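Local atomic coordinates of OsmC family peroxiredoxin (Aquifex aeolicus, PDB entry 2E8E), a protein that is an OsmC-family peroxiredoxin of uncharacterised function that probably reduces organic hydroperoxides through a pair of cysteines. Residues K71-E74 and K75-I79; G31-P34 and M35-L38. One frame throughout, in Å; residues are numbered along the deposited sequence.

Contact 1 (K71-E74 and K75-I79); sequences KRRE and KHPKI
The chain doubles back after strand 60-72, setting R72 beside I79 and R73 beside K78, and the two sides are joined where the backbone N of R73 donates to the carbonyl O of I79 at 2.9 Å, nearly in line with that C=O. Within the loop this bond closes lie the cis peptide before P77 and an inverse gamma turn centred on K78. R73, its CG anti to the backbone N (chi1 176°), reaches into the loop and bends at chi3. Its NH2 meets P77 O at 2.7 Å on a lone pair in the carbonyl plane, while NE makes weak bonds to P77 O and K75 O; I79 CG1 lies over one face, toward the guanidinium rim. Replaced by alanine, this position would probably leave P77 O without its strongest donor in the loop. R72 offers its guanidinium edge to K78 O, with NE at 2.8 Å and a 166° N-H...O angle; its NH1 and NH2 go on to E2 and S111 of the second subunit. K78 runs extended past R73 O, and one water joins its NZ to E74 O. This is the loop of a beta-hairpin, joining antiparallel strands 60-72 and 80-90 at the dimer interface.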
loop_
_atom_site.group_PDB
_atom_site.type_symbol
_atom_site.label_atom_id
_atom_site.label_comp_id
_atom_site.label_asym_id
_atom_site.label_seq_id
_atom_site.Cartn_x
_atom_site.Cartn_y
_atom_site.Cartn_z
ATOM N N LYS A 71 -8.731 -3.395 11.204
ATOM C CA LYS A 71 -8.932 -2.859 12.550
ATOM C C LYS A 71 -7.557 -2.534 13.121
ATOM O O LYS A 71 -6.695 -3.411 13.226
ATOM C CB LYS A 71 -9.647 -3.886 13.429
ATOM C CG LYS A 71 -11.073 -4.165 12.995
ATOM C CD LYS A 71 -11.722 -5.228 13.871
ATOM C CE LYS A 71 -13.183 -5.438 13.496
ATOM N NZ LYS A 71 -13.346 -5.845 12.072
ATOM N N ARG A 72 -7.360 -1.276 13.500
ATOM C CA ARG A 72 -6.069 -0.819 14.003
ATOM C C ARG A 72 -5.879 -0.826 15.511
ATOM O O ARG A 72 -6.823 -0.619 16.274
ATOM C CB ARG A 72 -5.800 0.601 13.501
ATOM C CG ARG A 72 -5.962 0.766 12.004
ATOM C CD ARG A 72 -5.803 2.216 11.594
ATOM N NE ARG A 72 -4.449 2.710 11.810
ATOM C CZ ARG A 72 -4.040 3.921 11.448
ATOM N NH1 ARG A 72 -4.889 4.757 10.865
ATOM N NH2 ARG A 72 -2.780 4.280 11.631
ATOM N N ARG A 73 -4.635 -1.058 15.921
ATOM C CA ARG A 73 -4.260 -1.051 17.326
ATOM C C ARG A 73 -4.441 0.385 17.804
ATOM O O ARG A 73 -4.393 1.319 17.003
ATOM C CB ARG A 73 -2.795 -1.477 17.484
ATOM C CG ARG A 73 -2.274 -1.411 18.908
ATOM C CD ARG A 73 -0.929 -2.103 19.049
ATOM N NE ARG A 73 0.121 -1.476 18.251
ATOM C CZ ARG A 73 1.369 -1.929 18.186
ATOM N NH1 ARG A 73 1.719 -3.010 18.871
ATOM N NH2 ARG A 73 2.268 -1.304 17.440
ATOM N N GLU A 74 -4.633 0.571 19.104
ATOM C CA GLU A 74 -4.848 1.909 19.638
ATOM C C GLU A 74 -3.585 2.673 20.027
ATOM O O GLU A 74 -3.633 3.885 20.228
ATOM C CB GLU A 74 -5.829 1.825 20.814
ATOM C CG GLU A 74 -7.202 1.364 20.350
ATOM C CD GLU A 74 -8.144 1.003 21.482
ATOM O OE1 GLU A 74 -9.284 0.591 21.180
ATOM O OE2 GLU A 74 -7.749 1.125 22.660
ATOM N N LYS A 75 -2.459 1.975 20.115
ATOM C CA LYS A 75 -1.190 2.610 20.458
ATOM C C LYS A 75 -0.242 2.566 19.261
ATOM O O LYS A 75 -0.358 1.691 18.404
ATOM C CB LYS A 75 -0.563 1.908 21.663
ATOM C CG LYS A 75 -1.396 2.057 22.924
ATOM C CD LYS A 75 -0.843 1.242 24.075
ATOM C CE LYS A 75 -1.646 1.506 25.339
ATOM N NZ LYS A 75 -3.100 1.241 25.131
ATOM N N HIS A 76 0.691 3.511 19.209
ATOM C CA HIS A 76 1.645 3.587 18.104
ATOM C C HIS A 76 2.719 2.502 18.132
ATOM O O HIS A 76 3.259 2.177 19.191
ATOM C CB HIS A 76 2.325 4.960 18.087
ATOM C CG HIS A 76 1.381 6.104 17.892
ATOM N ND1 HIS A 76 0.979 6.924 18.925
ATOM C CD2 HIS A 76 0.762 6.571 16.781
ATOM C CE1 HIS A 76 0.156 7.847 18.458
ATOM N NE2 HIS A 76 0.009 7.654 17.159
ATOM N N PRO A 77 3.031 1.910 16.962
ATOM C CA PRO A 77 2.411 2.226 15.668
ATOM C C PRO A 77 1.032 1.568 15.557
ATOM O O PRO A 77 0.850 0.416 15.948
ATOM C CB PRO A 77 3.418 1.673 14.660
ATOM C CG PRO A 77 3.997 0.500 15.376
ATOM C CD PRO A 77 4.210 1.044 16.777
ATOM N N LYS A 78 0.071 2.308 15.016
ATOM C CA LYS A 78 -1.294 1.820 14.894
ATOM C C LYS A 78 -1.513 0.909 13.694
ATOM O O LYS A 78 -2.307 1.202 12.802
ATOM C CB LYS A 78 -2.254 3.009 14.857
ATOM C CG LYS A 78 -2.150 3.876 16.114
ATOM C CD LYS A 78 -3.199 4.971 16.140
ATOM C CE LYS A 78 -3.159 5.712 17.469
ATOM N NZ LYS A 78 -4.205 6.766 17.561
ATOM N N ILE A 79 -0.797 -0.209 13.693
ATOM C CA ILE A 79 -0.892 -1.190 12.621
ATOM C C ILE A 79 -2.251 -1.883 12.658
ATOM O O ILE A 79 -2.990 -1.774 13.635
ATOM C CB ILE A 79 0.180 -2.288 12.781
ATOM C CG1 ILE A 79 -0.024 -3.015 14.115
ATOM C CG2 ILE A 79 1.578 -1.679 12.710
ATOM C CD1 ILE A 79 0.906 -4.188 14.335
HETATM O O HOH W 1 -5.807 5.506 20.043
#

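Contact 2 (G31-P34 and M35-L38); sequences GLNP and MELL
N33 caps the first turn of helix 34-56 by turning its side-chain oxygen back onto the backbone of E36. A chi1 of 177° swings the amide beside the carbonyl carbon, back toward the helix, and OD1 receives E36 N at 2.9 Å on a lone pair in the amide plane, the classic N-cap bond. The same oxygen lies 3.1 Å from M35 N and also touches M35 CB and E36 CG, so the amide is lodged against the opening turn. Behind it the regular helical pattern starts at once: L37 N bonds to N33 O at 2.9 Å, nearly in line with the carbonyl, and L38 N bonds to P34 O. P34, lacking an N-H, occupies the first position of the helix, where no backbone donor is required.

The tightly packed part is apolar. The side chains of L32 and L37 meet at about a right angle, L37 CD1 resting 3.7 Å from L32 CB and CD2 4.0 Å from L32 CD1. Both leucines also pack on strand 24-28, through I25 and A27.

The other part is polar and holds water. E36 extends beyond CG beside the CB of N33, and a water donates to its OE1 at 2.7 Å while accepting from N33 N at 2.8 Å, tying the carboxylate to the residue before the helix. OE2 bonds to S21 of the second subunit, and a bound dithiothreitol, probably from the crystallisation liquor though it may mark a pocket, lies about 4 Å from this side chain.

The cap thus forms the junction between strand 24-28 and helix 34-56: L32 is still bonded through its backbone to T26, M35 O accepts from the hydroxyl of Y80 in strand 80-90, and P34 and L37 pack on S44 and S41 of the second subunit.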
loop_
_atom_site.group_PDB
_atom_site.type_symbol
_atom_site.label_atom_id
_atom_site.label_comp_id
_atom_site.label_asym_id
_atom_site.label_seq_id
_atom_site.Cartn_x
_atom_site.Cartn_y
_atom_site.Cartn_z
ATOM N N GLY A 31 -5.188 13.924 1.018
ATOM C CA GLY A 31 -5.336 13.107 -0.173
ATOM C C GLY A 31 -5.771 11.714 0.228
ATOM O O GLY A 31 -6.461 11.548 1.234
ATOM N N LEU A 32 -5.381 10.714 -0.554
ATOM C CA LEU A 32 -5.731 9.330 -0.246
ATOM C C LEU A 32 -5.073 8.943 1.079
ATOM O O LEU A 32 -3.889 9.200 1.283
ATOM C CB LEU A 32 -5.237 8.409 -1.362
ATOM C CG LEU A 32 -5.906 8.577 -2.731
ATOM C CD1 LEU A 32 -4.961 8.123 -3.832
ATOM C CD2 LEU A 32 -7.205 7.777 -2.758
ATOM N N ASN A 33 -5.839 8.332 1.974
ATOM C CA ASN A 33 -5.312 7.924 3.272
ATOM C C ASN A 33 -4.293 6.798 3.085
ATOM O O ASN A 33 -4.596 5.786 2.465
ATOM C CB ASN A 33 -6.456 7.467 4.176
ATOM C CG ASN A 33 -5.969 6.958 5.506
ATOM O OD1 ASN A 33 -5.799 5.752 5.701
ATOM N ND2 ASN A 33 -5.708 7.882 6.431
ATOM N N PRO A 34 -3.070 6.961 3.621
ATOM C CA PRO A 34 -2.030 5.929 3.478
ATOM C C PRO A 34 -2.421 4.512 3.900
ATOM O O PRO A 34 -2.118 3.548 3.197
ATOM C CB PRO A 34 -0.876 6.489 4.305
ATOM C CG PRO A 34 -1.035 7.978 4.110
ATOM C CD PRO A 34 -2.531 8.156 4.295
ATOM N N MET A 35 -3.081 4.376 5.042
ATOM C CA MET A 35 -3.481 3.054 5.500
ATOM C C MET A 35 -4.609 2.477 4.645
ATOM O O MET A 35 -4.715 1.259 4.496
ATOM C CB MET A 35 -3.847 3.095 6.982
ATOM C CG MET A 35 -2.601 3.012 7.888
ATOM S SD MET A 35 -1.800 1.365 7.951
ATOM C CE MET A 35 -2.687 0.695 9.354
ATOM N N GLU A 36 -5.452 3.338 4.079
ATOM C CA GLU A 36 -6.494 2.835 3.190
ATOM C C GLU A 36 -5.790 2.374 1.915
ATOM O O GLU A 36 -6.175 1.367 1.311
ATOM C CB GLU A 36 -7.533 3.917 2.865
ATOM C CG GLU A 36 -8.527 4.150 3.990
ATOM C CD GLU A 36 -9.599 5.170 3.646
ATOM O OE1 GLU A 36 -9.601 5.696 2.510
ATOM O OE2 GLU A 36 -10.443 5.446 4.523
ATOM N N LEU A 37 -4.746 3.101 1.508
ATOM C CA LEU A 37 -3.992 2.727 0.314
ATOM C C LEU A 37 -3.302 1.376 0.499
ATOM O O LEU A 37 -3.117 0.634 -0.466
ATOM C CB LEU A 37 -2.955 3.801 -0.049
ATOM C CG LEU A 37 -3.538 5.039 -0.734
ATOM C CD1 LEU A 37 -2.420 6.009 -1.094
ATOM C CD2 LEU A 37 -4.290 4.609 -1.997
ATOM N N LEU A 38 -2.919 1.050 1.731
ATOM C CA LEU A 38 -2.295 -0.250 1.965
ATOM C C LEU A 38 -3.333 -1.333 1.667
ATOM O O LEU A 38 -3.022 -2.351 1.043
ATOM C CB LEU A 38 -1.802 -0.380 3.416
ATOM C CG LEU A 38 -1.341 -1.794 3.810
ATOM C CD1 LEU A 38 -0.197 -2.230 2.895
ATOM C CD2 LEU A 38 -0.890 -1.818 5.265
HETATM O O HOH W 2 -8.592 7.891 1.408
#

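Contact 1 is a surface loop and contact 2 a buried helix start, yet their centres are only about 15 Å apart on the same side of the chain's centre. They meet through M35, whose CE lies 3.5 Å from K78 O and 3.6 Å from R72 NE, setting a methyl group beside the arginine-carbonyl bond. In contact 1 long cationic side chains hold backbone carbonyls of the connection between two strands; in contact 2 a short amide caps helix 34-56 and leucines fill the apolar side. The two hold different elements, although helix 34-56 is followed in the chain by strand 60-72. Both border the second subunit, where R72 and E36 each find a partner.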